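Local coordinates for protein aminotransferase class-III (Ochrobactrum anthropi, PDB 5GHG) that probably acts as an omega-transaminase, moving amino groups between amines and carbonyl compounds through a vitamin B6 cofactor, here bound in its pyridoxamine phosphate form, at residues B[40-45]-B[50-55]; B[60-65]-B[340-345]; B[126-131]-B[299-304]; B[198-203]-B[241-246]; B[385-390]-B[399-404]. The protein carries 1 engineered substitution. All coordinates share one frame; numbering follows the deposited sequence.

The five contacts are spread over the class-III aminotransferase fold. Contacts 1 and 2 follow each other in the chain and touch, with centres about 16 Å apart: F64 packs on V42 and E52, and both contacts reach the second subunit. Between 60-65 and 340-345 come contacts 3 and 4, centres about 25 Å apart; contact 3 includes strand 297-301 of a mixed sheet, and contact 4 joins two helices, of which 240-250 packs on strands 219-224 and 254-258 of it. Contact 5 comes last, beside strand 380-385, in the same sheet as the hairpin of contact 1. Contacts 1 and 5 thus lie at one sheet and contacts 3 and 4 at the other, whose domain carries the cofactor pocket.

Contact 1 of 5, residues B[40-45]-B[50-55]; sequences IYVEDV and YIEAMS
The ring of Y50 reaches across to D44, whose OD2 meets the phenol edge 2.8 Å from Y50 OH; the phenol acts as the donor to the carboxylate, although the place of its hydroxyl is doubtful. Carboxylate and ring planes stand 69° apart. The other oxygen of D44, OD1, accepts from K48 N and S46 OG. An alanine in place of Y50 would probably open a gap between D44 and I415 where the ring now lies, and with it would go the possible bond to D44 OD2. Beyond the ring, V42 and Y50 form the hydrogen-bonded pair of the two strands, with Y50 N 2.9 Å from V42 O. E52 N continues the ladder to I40 O at 2.8 Å. Y41 and I51 form the non-hydrogen-bonded pair, their side chains side by side with I51 CG1 3.7 Å from Y41 CE1. The Y41 ring also carries I40 CG1 over the centre of one face, and its hydroxyl is bonded to Q435. On the other face of the sheet, both methyls of V42 lie 3.9 Å from E52 CG. The bent E52 chain then leads its OE2 to Y83 OH of the second subunit, while OE1 accepts from G56 N. This is an antiparallel beta hairpin, strands 41-44 and 49-52, ending in a type I turn from E52 to S55 that leads into helix 55-58.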
# COMPACT_ATOMS: atom_id res chain seq x y z
N ILE B 40 21.82 13.78 8.47
CA ILE B 40 20.71 14.62 8.03
C ILE B 40 20.83 15.03 6.56
O ILE B 40 19.95 15.74 6.07
CB ILE B 40 20.54 15.91 8.86
CG1 ILE B 40 21.69 16.89 8.60
CG2 ILE B 40 20.38 15.56 10.35
CD1 ILE B 40 21.40 18.32 9.14
N TYR B 41 21.88 14.60 5.87
CA TYR B 41 22.18 15.04 4.52
C TYR B 41 21.88 13.96 3.48
O TYR B 41 21.97 12.76 3.76
CB TYR B 41 23.66 15.44 4.36
CG TYR B 41 24.16 16.40 5.43
CD1 TYR B 41 23.99 17.77 5.31
CD2 TYR B 41 24.84 15.92 6.54
CE1 TYR B 41 24.46 18.65 6.30
CE2 TYR B 41 25.30 16.78 7.54
CZ TYR B 41 25.11 18.14 7.41
OH TYR B 41 25.58 18.98 8.41
N VAL B 42 21.54 14.40 2.28
CA VAL B 42 21.50 13.56 1.11
C VAL B 42 22.35 14.22 0.04
O VAL B 42 22.61 15.42 0.07
CB VAL B 42 20.07 13.30 0.58
CG1 VAL B 42 19.25 12.51 1.58
CG2 VAL B 42 19.38 14.59 0.23
N GLU B 43 22.77 13.41 -0.92
CA GLU B 43 23.64 13.85 -2.00
C GLU B 43 23.03 13.38 -3.32
O GLU B 43 22.66 12.21 -3.44
CB GLU B 43 25.04 13.29 -1.78
CG GLU B 43 26.01 13.44 -2.91
CD GLU B 43 27.34 12.76 -2.58
OE1 GLU B 43 27.82 12.92 -1.43
OE2 GLU B 43 27.86 12.04 -3.46
N ASP B 44 22.89 14.28 -4.28
CA ASP B 44 22.35 13.89 -5.57
C ASP B 44 23.44 13.28 -6.44
O ASP B 44 24.63 13.28 -6.08
CB ASP B 44 21.67 15.07 -6.26
CG ASP B 44 22.63 16.20 -6.63
OD1 ASP B 44 23.84 15.95 -6.84
OD2 ASP B 44 22.16 17.36 -6.74
N VAL B 45 23.04 12.75 -7.60
CA VAL B 45 24.00 12.03 -8.44
C VAL B 45 25.07 12.95 -9.01
O VAL B 45 26.10 12.47 -9.50
CB VAL B 45 23.31 11.29 -9.60
CG1 VAL B 45 22.37 10.21 -9.08
CG2 VAL B 45 22.59 12.29 -10.50
N TYR B 50 22.75 18.28 0.45
CA TYR B 50 21.65 19.07 0.99
C TYR B 50 21.31 18.62 2.39
O TYR B 50 21.36 17.42 2.69
CB TYR B 50 20.37 18.91 0.16
CG TYR B 50 20.54 19.07 -1.33
CD1 TYR B 50 21.01 18.01 -2.11
CD2 TYR B 50 20.23 20.27 -1.96
CE1 TYR B 50 21.16 18.14 -3.48
CE2 TYR B 50 20.38 20.41 -3.33
CZ TYR B 50 20.84 19.35 -4.08
OH TYR B 50 20.98 19.48 -5.43
N ILE B 51 20.92 19.57 3.24
CA ILE B 51 20.20 19.23 4.46
C ILE B 51 18.80 18.76 4.05
O ILE B 51 18.07 19.48 3.36
CB ILE B 51 20.11 20.43 5.40
CG1 ILE B 51 21.49 20.80 5.94
CG2 ILE B 51 19.09 20.14 6.54
CD1 ILE B 51 21.50 22.06 6.80
N GLU B 52 18.44 17.54 4.46
CA GLU B 52 17.09 17.04 4.22
C GLU B 52 16.21 17.54 5.36
O GLU B 52 15.94 16.84 6.35
CB GLU B 52 17.08 15.52 4.08
CG GLU B 52 16.43 15.02 2.74
CD GLU B 52 14.97 15.42 2.60
OE1 GLU B 52 14.36 15.84 3.62
OE2 GLU B 52 14.40 15.35 1.48
N ALA B 53 15.78 18.79 5.23
CA ALA B 53 15.05 19.44 6.29
C ALA B 53 13.64 18.90 6.42
O ALA B 53 12.93 19.28 7.36
CB ALA B 53 15.03 20.95 6.08
N MET B 54 13.21 18.02 5.51
CA MET B 54 11.92 17.34 5.60
C MET B 54 12.05 15.89 6.05
O MET B 54 11.03 15.20 6.14
CB MET B 54 11.21 17.37 4.24
CG MET B 54 10.83 18.76 3.76
SD MET B 54 9.72 19.49 4.96
CE MET B 54 8.28 18.43 4.79
N SER B 55 13.26 15.40 6.31
CA SER B 55 13.44 13.99 6.63
C SER B 55 12.83 13.09 5.56
O SER B 55 12.23 12.05 5.84
CB SER B 55 12.84 13.65 8.00
OG SER B 55 13.35 14.52 9.00

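Contact 2 of 5, residues B[60-65]-B[340-345]; sequences VGVGFS and AIIEER
V62 stands at the third position of a type I beta turn from V60 to G63 and faces I341 and I342 in the last turn of helix 329-344. The backbones keep their distance: V62 CA and I342 CA, the nearest pair, are 7.4 Å apart. G63 N closes the turn on V60 O at 3.2 Å, and G63 adopts a phi of 86°, where a CB would run into the carbonyl O of V62. On the helical side, R345 N still bonds to I341 O before the chain leaves helical geometry. One methyl bridges the separation. V62 CG1, turned anti to the carbonyl carbon (chi1 -61°), approaches CG2 of I341 at 4.0 Å and CG1 of I342 at 4.2 Å, and the valine crosses both isoleucines at about a right angle. The contact is wholly apolar; V62 N is held separately by S291 OG. Helix 67-77 brings L69 against V62 and I341, while L347 of helix 347-363 touches V62 and I342. Salt bridges from E344 to R68 and from R345 to E66 flank this apolar group, and V60 and F64 pack on F82 of the second subunit.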
# COMPACT_ATOMS: atom_id res chain seq x y z
N VAL B 60 12.17 10.06 8.03
CA VAL B 60 13.48 9.41 8.25
C VAL B 60 14.03 9.95 9.57
O VAL B 60 14.95 10.77 9.62
CB VAL B 60 14.43 9.61 7.06
CG1 VAL B 60 15.74 8.84 7.26
CG2 VAL B 60 13.72 9.12 5.79
N GLY B 61 13.47 9.45 10.66
CA GLY B 61 13.76 9.99 11.97
C GLY B 61 15.22 9.85 12.40
O GLY B 61 15.78 10.78 12.98
N VAL B 62 15.84 8.69 12.13
CA VAL B 62 17.21 8.46 12.59
C VAL B 62 18.26 8.90 11.57
O VAL B 62 19.45 8.60 11.72
CB VAL B 62 17.45 6.98 12.98
CG1 VAL B 62 16.53 6.57 14.14
CG2 VAL B 62 17.27 6.07 11.80
N GLY B 63 17.83 9.60 10.52
CA GLY B 63 18.77 10.03 9.51
C GLY B 63 18.99 8.97 8.45
O GLY B 63 18.45 7.86 8.50
N PHE B 64 19.84 9.30 7.48
CA PHE B 64 19.94 8.53 6.25
C PHE B 64 21.14 7.59 6.21
O PHE B 64 21.44 7.03 5.15
CB PHE B 64 20.01 9.49 5.04
CG PHE B 64 18.73 10.21 4.77
CD1 PHE B 64 18.43 11.40 5.41
CD2 PHE B 64 17.78 9.68 3.88
CE1 PHE B 64 17.23 12.07 5.19
CE2 PHE B 64 16.58 10.35 3.64
CZ PHE B 64 16.30 11.54 4.30
N SER B 65 21.84 7.40 7.33
CA SER B 65 22.99 6.49 7.32
C SER B 65 23.09 5.80 8.67
O SER B 65 24.00 6.03 9.48
CB SER B 65 24.29 7.25 6.99
OG SER B 65 24.55 8.20 8.01
N ALA B 340 14.32 0.91 19.20
CA ALA B 340 15.40 0.76 20.18
C ALA B 340 16.42 1.88 20.07
O ALA B 340 16.90 2.38 21.08
CB ALA B 340 16.07 -0.60 20.01
N ILE B 341 16.75 2.29 18.84
CA ILE B 341 17.70 3.38 18.65
C ILE B 341 17.13 4.68 19.21
O ILE B 341 17.81 5.40 19.94
CB ILE B 341 18.09 3.53 17.16
CG1 ILE B 341 18.92 2.32 16.71
CG2 ILE B 341 18.88 4.82 16.92
CD1 ILE B 341 19.07 2.20 15.18
N ILE B 342 15.88 4.98 18.87
CA ILE B 342 15.20 6.17 19.38
C ILE B 342 15.23 6.19 20.90
O ILE B 342 15.50 7.23 21.51
CB ILE B 342 13.75 6.22 18.83
CG1 ILE B 342 13.79 6.56 17.32
CG2 ILE B 342 12.90 7.23 19.57
CD1 ILE B 342 12.42 6.55 16.65
N GLU B 343 14.99 5.03 21.52
CA GLU B 343 15.04 4.88 22.97
C GLU B 343 16.45 5.06 23.52
O GLU B 343 16.69 5.86 24.43
CB GLU B 343 14.56 3.48 23.36
CG GLU B 343 13.18 3.39 23.92
CD GLU B 343 12.73 1.93 24.01
OE1 GLU B 343 13.60 1.07 24.35
OE2 GLU B 343 11.54 1.66 23.72
N GLU B 344 17.39 4.25 23.01
CA GLU B 344 18.74 4.24 23.55
C GLU B 344 19.40 5.60 23.43
O GLU B 344 20.11 6.03 24.33
CB GLU B 344 19.59 3.20 22.83
CG GLU B 344 19.17 1.76 23.07
CD GLU B 344 19.94 0.79 22.16
OE1 GLU B 344 19.44 -0.34 21.94
OE2 GLU B 344 21.04 1.17 21.66
N ARG B 345 19.21 6.27 22.29
CA ARG B 345 19.90 7.53 22.06
C ARG B 345 19.06 8.74 22.46
O ARG B 345 19.43 9.87 22.14
CB ARG B 345 20.32 7.62 20.59
CG ARG B 345 21.16 6.41 20.24
CD ARG B 345 21.80 6.50 18.88
NE ARG B 345 22.53 5.26 18.63
CZ ARG B 345 22.94 4.88 17.42
NH1 ARG B 345 23.60 3.72 17.28
NH2 ARG B 345 22.67 5.64 16.36

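Contact 3 of 5, residues B[126-131]-B[299-304]; sequences VKLIWY and FLINER
L128, on helix 118-135, packs against F299 and I301 of strand 297-301: a helix-on-sheet contact in the cofactor-binding domain of a fold-type I aminotransferase. The first residues of the helix, G118 and S119, with S117 just before them and N122 further along, line the pyridoxamine phosphate pocket. Two alternate residues of the strand, F299 and I301, project toward the helix, whereas L300 between them turns to the other side of the sheet and packs on M285 and A112. L128 is extended, with CG anti to the backbone N (chi1 177°) and CD1 continuing the chain (chi2 164°), a less usual pairing for leucine that carries CD1 out to the strand. F299 has its ring between the backbone N and the carbonyl carbon (chi1 61°), and I301 CG2 lies in the plane of that ring, at its edge. The ring is thus bordered by aliphatic carbon from its own strand and from the helix, and it also meets Y113 of the neighbouring strand 111-115, with the two planes nearly parallel. I301 packs in turn on I282 and Y113. Just past the strand, N302 caps helix 303-306 through OD1 to V305 N, and its ND2 binds D281, which also pairs with R304. Other residues of helix 118-135 meet the second subunit: K127 NZ bonds to V154 O and the Y131 ring meets that of F171, both of the second subunit. No polar bond links the two segments: L128 CD1 lies 4.5 Å from I301 CD1, and comes to F299 CE2 near the ring plane, at the edge, at 3.9 Å.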
# COMPACT_ATOMS: atom_id res chain seq x y z
N VAL B 126 -11.19 2.06 8.59
CA VAL B 126 -12.55 2.34 8.14
C VAL B 126 -13.33 1.03 7.97
O VAL B 126 -14.50 0.91 8.37
CB VAL B 126 -12.55 3.16 6.84
CG1 VAL B 126 -13.99 3.27 6.31
CG2 VAL B 126 -11.98 4.57 7.10
N LYS B 127 -12.69 0.02 7.36
CA LYS B 127 -13.33 -1.27 7.15
C LYS B 127 -13.68 -1.93 8.49
O LYS B 127 -14.78 -2.48 8.65
CB LYS B 127 -12.40 -2.18 6.34
CG LYS B 127 -13.10 -3.24 5.55
CD LYS B 127 -12.22 -3.83 4.46
CE LYS B 127 -11.30 -4.86 4.97
NZ LYS B 127 -10.76 -5.68 3.85
N LEU B 128 -12.76 -1.89 9.43
CA LEU B 128 -12.99 -2.48 10.74
C LEU B 128 -14.15 -1.78 11.45
O LEU B 128 -14.98 -2.44 12.08
CB LEU B 128 -11.71 -2.40 11.58
CG LEU B 128 -11.69 -2.89 13.03
CD1 LEU B 128 -10.24 -3.06 13.46
CD2 LEU B 128 -12.42 -1.90 13.97
N ILE B 129 -14.23 -0.46 11.32
CA ILE B 129 -15.31 0.29 11.96
C ILE B 129 -16.67 -0.10 11.37
O ILE B 129 -17.64 -0.28 12.11
CB ILE B 129 -15.04 1.80 11.82
CG1 ILE B 129 -13.91 2.19 12.77
CG2 ILE B 129 -16.31 2.63 12.13
CD1 ILE B 129 -13.43 3.59 12.56
N TRP B 130 -16.75 -0.25 10.04
CA TRP B 130 -18.01 -0.68 9.44
C TRP B 130 -18.39 -2.10 9.88
O TRP B 130 -19.55 -2.38 10.20
CB TRP B 130 -17.93 -0.61 7.91
CG TRP B 130 -17.82 0.73 7.36
CD1 TRP B 130 -18.01 1.91 8.02
CD2 TRP B 130 -17.51 1.08 6.00
NE1 TRP B 130 -17.83 2.96 7.16
CE2 TRP B 130 -17.52 2.48 5.92
CE3 TRP B 130 -17.22 0.33 4.86
CZ2 TRP B 130 -17.24 3.17 4.73
CZ3 TRP B 130 -16.95 1.01 3.67
CH2 TRP B 130 -16.96 2.41 3.62
N TYR B 131 -17.42 -3.00 9.86
CA TYR B 131 -17.63 -4.35 10.34
C TYR B 131 -18.12 -4.34 11.78
O TYR B 131 -19.08 -5.03 12.13
CB TYR B 131 -16.31 -5.13 10.22
CG TYR B 131 -16.40 -6.56 10.66
CD1 TYR B 131 -16.74 -7.56 9.77
CD2 TYR B 131 -16.16 -6.90 11.99
CE1 TYR B 131 -16.80 -8.88 10.18
CE2 TYR B 131 -16.25 -8.20 12.42
CZ TYR B 131 -16.57 -9.19 11.51
OH TYR B 131 -16.65 -10.49 11.94
N PHE B 299 -1.78 0.08 13.25
CA PHE B 299 -2.72 0.83 14.08
C PHE B 299 -3.02 0.03 15.34
O PHE B 299 -2.94 -1.20 15.37
CB PHE B 299 -3.99 1.20 13.31
CG PHE B 299 -4.80 0.03 12.80
CD1 PHE B 299 -4.56 -0.49 11.53
CD2 PHE B 299 -5.85 -0.50 13.56
CE1 PHE B 299 -5.32 -1.54 11.05
CE2 PHE B 299 -6.61 -1.56 13.09
CZ PHE B 299 -6.35 -2.08 11.83
N LEU B 300 -3.30 0.77 16.41
CA LEU B 300 -3.67 0.20 17.70
C LEU B 300 -5.14 0.49 17.95
O LEU B 300 -5.65 1.56 17.58
CB LEU B 300 -2.84 0.83 18.82
CG LEU B 300 -1.35 0.47 18.83
CD1 LEU B 300 -0.59 1.50 19.64
CD2 LEU B 300 -1.21 -0.88 19.47
N ILE B 301 -5.83 -0.45 18.61
CA ILE B 301 -7.20 -0.21 19.03
C ILE B 301 -7.34 -0.53 20.50
O ILE B 301 -6.66 -1.42 21.03
CB ILE B 301 -8.22 -1.03 18.19
CG1 ILE B 301 -8.04 -2.51 18.45
CG2 ILE B 301 -8.07 -0.73 16.70
CD1 ILE B 301 -9.09 -3.35 17.76
N ASN B 302 -8.24 0.18 21.17
CA ASN B 302 -8.42 -0.06 22.60
C ASN B 302 -9.47 -1.15 22.82
O ASN B 302 -10.00 -1.75 21.86
CB ASN B 302 -8.74 1.24 23.32
CG ASN B 302 -10.08 1.84 22.93
OD1 ASN B 302 -10.86 1.24 22.21
ND2 ASN B 302 -10.35 3.02 23.44
N GLU B 303 -9.75 -1.44 24.09
CA GLU B 303 -10.67 -2.53 24.39
C GLU B 303 -12.11 -2.18 23.98
O GLU B 303 -12.85 -3.04 23.51
CB GLU B 303 -10.60 -2.87 25.88
CG GLU B 303 -11.42 -4.10 26.27
CD GLU B 303 -10.92 -5.38 25.61
OE1 GLU B 303 -11.75 -6.29 25.41
OE2 GLU B 303 -9.70 -5.49 25.28
N ARG B 304 -12.49 -0.92 24.14
CA ARG B 304 -13.79 -0.46 23.68
C ARG B 304 -14.03 -0.84 22.22
O ARG B 304 -15.09 -1.35 21.86
CB ARG B 304 -13.90 1.05 23.87
CG ARG B 304 -15.16 1.70 23.32
CD ARG B 304 -15.00 3.20 23.29
NE ARG B 304 -16.21 3.90 22.88
CZ ARG B 304 -16.28 5.21 22.69
NH1 ARG B 304 -15.19 5.97 22.84
NH2 ARG B 304 -17.43 5.77 22.33

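Contact 4 of 5, residues B[198-203]-B[241-246]; sequences QFATRL and WEKVQA
K243 stretches from its helix to T201, laying NZ 2.8 Å from the threonine OG1, with the lysine as donor. The two side chains cross obliquely. Beyond CG the lysine is fully extended, so that its aliphatic part runs past the neighbouring helix. The methylene carbon K243 CD passes 4.1 Å from A200 C, and K243 CE is 3.3 Å from T201 OG1. On its way to the hydroxyl, the ammonium also passes the methyl of A200. In T201 the hydroxyl rather than the methyl faces this end, because OG1 sits beside the backbone N, anti to the carbonyl carbon (chi1 -70°). K243 NZ has a second hydroxyl acceptor in T239 OG1 and a weak bond to E197 O; T201 OG1 is itself weakly bonded to that same carbonyl. A methionine in place of K243 would probably leave T201 OG1 and T239 OG1 without their shared donor and remove this polar link between the helices. Within helix 240-250, Q245 NE2 bonds back one turn to W241 O at 3.1 Å, standing above the carbonyl plane on the face opposite that used by Q245 N, and the same amide group reaches D277 O and K279 N. The contact joins helix 196-214 to helix 240-250. The latter connects the adjacent parallel strands 219-224 and 254-258 in a beta-alpha-beta crossover, with W241 and V244 packed on F222, W241 and Q245 on L255, and V244 also on L207 of helix 196-214.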
# COMPACT_ATOMS: atom_id res chain seq x y z
N GLN B 198 -12.01 31.53 20.72
CA GLN B 198 -13.34 31.64 20.15
C GLN B 198 -13.44 30.82 18.86
O GLN B 198 -14.45 30.17 18.60
CB GLN B 198 -13.70 33.10 19.90
CG GLN B 198 -15.07 33.34 19.26
CD GLN B 198 -16.22 32.74 20.04
OE1 GLN B 198 -17.16 32.15 19.46
NE2 GLN B 198 -16.18 32.89 21.34
N PHE B 199 -12.37 30.86 18.06
CA PHE B 199 -12.33 30.07 16.84
C PHE B 199 -12.43 28.57 17.16
O PHE B 199 -13.13 27.83 16.47
CB PHE B 199 -11.03 30.40 16.10
CG PHE B 199 -10.75 29.55 14.91
CD1 PHE B 199 -11.63 29.53 13.82
CD2 PHE B 199 -9.58 28.81 14.83
CE1 PHE B 199 -11.34 28.76 12.71
CE2 PHE B 199 -9.30 28.05 13.71
CZ PHE B 199 -10.17 28.02 12.66
N ALA B 200 -11.77 28.13 18.22
CA ALA B 200 -11.88 26.74 18.64
C ALA B 200 -13.30 26.40 19.06
O ALA B 200 -13.84 25.33 18.72
CB ALA B 200 -10.90 26.46 19.77
N THR B 201 -13.93 27.29 19.82
CA THR B 201 -15.33 27.10 20.17
C THR B 201 -16.20 27.00 18.92
O THR B 201 -17.07 26.13 18.83
CB THR B 201 -15.79 28.25 21.09
OG1 THR B 201 -15.16 28.11 22.35
CG2 THR B 201 -17.32 28.24 21.27
N ARG B 202 -15.98 27.89 17.95
CA ARG B 202 -16.79 27.84 16.74
C ARG B 202 -16.58 26.52 15.98
O ARG B 202 -17.53 25.96 15.42
CB ARG B 202 -16.49 29.03 15.82
CG ARG B 202 -17.19 28.91 14.47
CD ARG B 202 -17.24 30.22 13.69
NE ARG B 202 -15.92 30.70 13.27
CZ ARG B 202 -15.33 30.38 12.14
NH1 ARG B 202 -14.13 30.90 11.83
NH2 ARG B 202 -15.90 29.53 11.30
N LEU B 203 -15.34 26.02 15.93
CA LEU B 203 -15.09 24.76 15.23
C LEU B 203 -15.81 23.59 15.91
O LEU B 203 -16.37 22.72 15.23
CB LEU B 203 -13.59 24.47 15.15
CG LEU B 203 -12.75 25.35 14.23
CD1 LEU B 203 -11.29 25.30 14.62
CD2 LEU B 203 -12.93 24.92 12.80
N TRP B 241 -8.75 20.67 20.82
CA TRP B 241 -8.90 19.24 21.03
C TRP B 241 -9.75 18.92 22.26
O TRP B 241 -10.48 17.92 22.28
CB TRP B 241 -7.54 18.55 21.09
CG TRP B 241 -7.03 18.24 19.70
CD1 TRP B 241 -5.94 18.78 19.07
CD2 TRP B 241 -7.62 17.34 18.75
NE1 TRP B 241 -5.82 18.26 17.81
CE2 TRP B 241 -6.84 17.38 17.59
CE3 TRP B 241 -8.74 16.51 18.79
CZ2 TRP B 241 -7.13 16.59 16.46
CZ3 TRP B 241 -9.02 15.72 17.65
CH2 TRP B 241 -8.23 15.78 16.52
N GLU B 242 -9.69 19.77 23.29
CA GLU B 242 -10.55 19.58 24.45
C GLU B 242 -12.02 19.76 24.07
O GLU B 242 -12.87 18.92 24.40
CB GLU B 242 -10.16 20.55 25.56
CG GLU B 242 -11.10 20.56 26.73
CD GLU B 242 -10.81 21.69 27.73
OE1 GLU B 242 -11.69 22.00 28.55
OE2 GLU B 242 -9.69 22.24 27.70
N LYS B 243 -12.33 20.83 23.34
CA LYS B 243 -13.71 21.08 22.94
C LYS B 243 -14.21 20.06 21.94
O LYS B 243 -15.37 19.64 22.01
CB LYS B 243 -13.85 22.51 22.41
CG LYS B 243 -13.47 23.56 23.45
CD LYS B 243 -13.35 24.97 22.85
CE LYS B 243 -13.14 26.01 23.98
NZ LYS B 243 -12.69 27.33 23.47
N VAL B 244 -13.36 19.63 21.00
CA VAL B 244 -13.78 18.60 20.04
C VAL B 244 -14.10 17.30 20.78
O VAL B 244 -15.13 16.66 20.52
CB VAL B 244 -12.72 18.40 18.95
CG1 VAL B 244 -12.99 17.11 18.14
CG2 VAL B 244 -12.71 19.59 18.01
N GLN B 245 -13.23 16.90 21.69
CA GLN B 245 -13.43 15.63 22.39
C GLN B 245 -14.71 15.65 23.24
O GLN B 245 -15.40 14.63 23.34
CB GLN B 245 -12.21 15.28 23.24
CG GLN B 245 -11.02 14.84 22.39
CD GLN B 245 -9.79 14.52 23.19
OE1 GLN B 245 -9.49 13.34 23.44
NE2 GLN B 245 -9.05 15.55 23.60
N ALA B 246 -15.05 16.80 23.81
CA ALA B 246 -16.31 16.92 24.54
C ALA B 246 -17.51 16.63 23.64
O ALA B 246 -18.45 15.93 24.05
CB ALA B 246 -16.44 18.32 25.16

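Contact 5 of 5, residues B[385-390]-B[399-404]; sequences LVTDKQ and GALGAK
Over the flat peptide group joining L385 to V386 stands a methyl of L401: CD2 is 3.5 Å from V386 N and almost straight above it. The same methyl also lies over the next peptide plane, 3.6 Å from V386 C, so a single carbon covers one face of each of two consecutive peptide groups. The edges of these groups serve the backbone instead, with hydrogen bonds linking L385 to D421, V386 to L370 and T387 to T393. Side chains complete the seat of the methyl. L385 CB touches CD2 of L401 at 3.6 Å, and T387 CG2 comes to the same atom at 4.0 Å. L401 reaches this point from the first turn of helix 400-411 with CG anti to its backbone N (chi1 -176°). Opposite T393, just after strand 380-385, the chain carries a classic bulge formed by T387 and D388. D421 holds the start of the helix: its OD1 accepts from G402 N and, weakly, from G399 N, and L401 packs on it too. Helix 433-455 adds L447 against L385, V450 against L401 and L454 against T387. The contact itself has no hydrogen bond or charge pair, so it probably rests on van der Waals contact and burial of the leucine, while the polar backbone of 385-387 is bonded at its edges to other parts of the chain.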
# COMPACT_ATOMS: atom_id res chain seq x y z
N LEU B 385 4.27 32.15 3.44
CA LEU B 385 4.77 33.34 2.77
C LEU B 385 3.65 34.12 2.11
O LEU B 385 2.70 33.53 1.57
CB LEU B 385 5.82 32.95 1.72
CG LEU B 385 6.99 32.12 2.23
CD1 LEU B 385 7.95 31.80 1.10
CD2 LEU B 385 7.71 32.83 3.38
N VAL B 386 3.78 35.44 2.14
CA VAL B 386 2.82 36.37 1.52
C VAL B 386 3.62 37.57 1.01
O VAL B 386 4.73 37.82 1.46
CB VAL B 386 1.74 36.84 2.53
CG1 VAL B 386 0.92 35.66 3.04
CG2 VAL B 386 2.38 37.55 3.69
N THR B 387 3.04 38.32 0.08
CA THR B 387 3.60 39.63 -0.26
C THR B 387 2.81 40.80 0.29
O THR B 387 3.33 41.91 0.35
CB THR B 387 3.74 39.80 -1.79
OG1 THR B 387 2.49 39.52 -2.42
CG2 THR B 387 4.80 38.86 -2.33
N ASP B 388 1.57 40.57 0.71
CA ASP B 388 0.74 41.61 1.33
C ASP B 388 0.25 41.03 2.65
O ASP B 388 -0.66 40.19 2.67
CB ASP B 388 -0.40 42.00 0.40
CG ASP B 388 -1.30 43.12 0.98
OD1 ASP B 388 -1.39 43.27 2.23
OD2 ASP B 388 -1.92 43.83 0.17
N LYS B 389 0.86 41.46 3.75
CA LYS B 389 0.60 40.85 5.04
C LYS B 389 -0.81 41.11 5.55
O LYS B 389 -1.36 40.28 6.29
CB LYS B 389 1.61 41.31 6.08
CG LYS B 389 2.98 40.68 5.96
CD LYS B 389 3.74 40.85 7.28
CE LYS B 389 5.19 40.42 7.14
NZ LYS B 389 5.76 40.14 8.48
N GLN B 390 -1.40 42.25 5.21
CA GLN B 390 -2.75 42.54 5.68
C GLN B 390 -3.80 41.80 4.88
O GLN B 390 -4.77 41.29 5.44
CB GLN B 390 -3.02 44.05 5.66
CG GLN B 390 -2.10 44.84 6.57
CD GLN B 390 -2.61 46.24 6.84
OE1 GLN B 390 -3.71 46.61 6.41
NE2 GLN B 390 -1.82 47.02 7.58
N GLY B 399 0.79 29.66 -4.29
CA GLY B 399 1.73 28.59 -4.54
C GLY B 399 2.95 29.03 -5.31
O GLY B 399 4.01 28.39 -5.20
N ALA B 400 2.85 30.11 -6.09
CA ALA B 400 4.00 30.57 -6.85
C ALA B 400 5.11 31.08 -5.91
O ALA B 400 6.30 30.83 -6.15
CB ALA B 400 3.59 31.66 -7.83
N LEU B 401 4.73 31.80 -4.85
CA LEU B 401 5.73 32.32 -3.94
C LEU B 401 6.44 31.19 -3.19
O LEU B 401 7.67 31.18 -3.08
CB LEU B 401 5.09 33.32 -2.97
CG LEU B 401 5.93 34.08 -1.96
CD1 LEU B 401 7.03 34.88 -2.65
CD2 LEU B 401 5.01 35.02 -1.15
N GLY B 402 5.68 30.20 -2.73
CA GLY B 402 6.29 29.03 -2.11
C GLY B 402 7.22 28.27 -3.03
O GLY B 402 8.31 27.87 -2.62
N ALA B 403 6.81 28.06 -4.27
CA ALA B 403 7.68 27.38 -5.23
C ALA B 403 8.95 28.18 -5.50
O ALA B 403 10.05 27.60 -5.58
CB ALA B 403 6.93 27.12 -6.55
N LYS B 404 8.83 29.50 -5.65
CA LYS B 404 9.99 30.34 -5.86
C LYS B 404 10.98 30.24 -4.72
O LYS B 404 12.19 30.02 -4.95
CB LYS B 404 9.53 31.80 -6.05
CG LYS B 404 10.61 32.79 -6.47
CD LYS B 404 9.96 34.15 -6.78
CE LYS B 404 10.99 35.23 -7.11
NZ LYS B 404 11.60 34.99 -8.44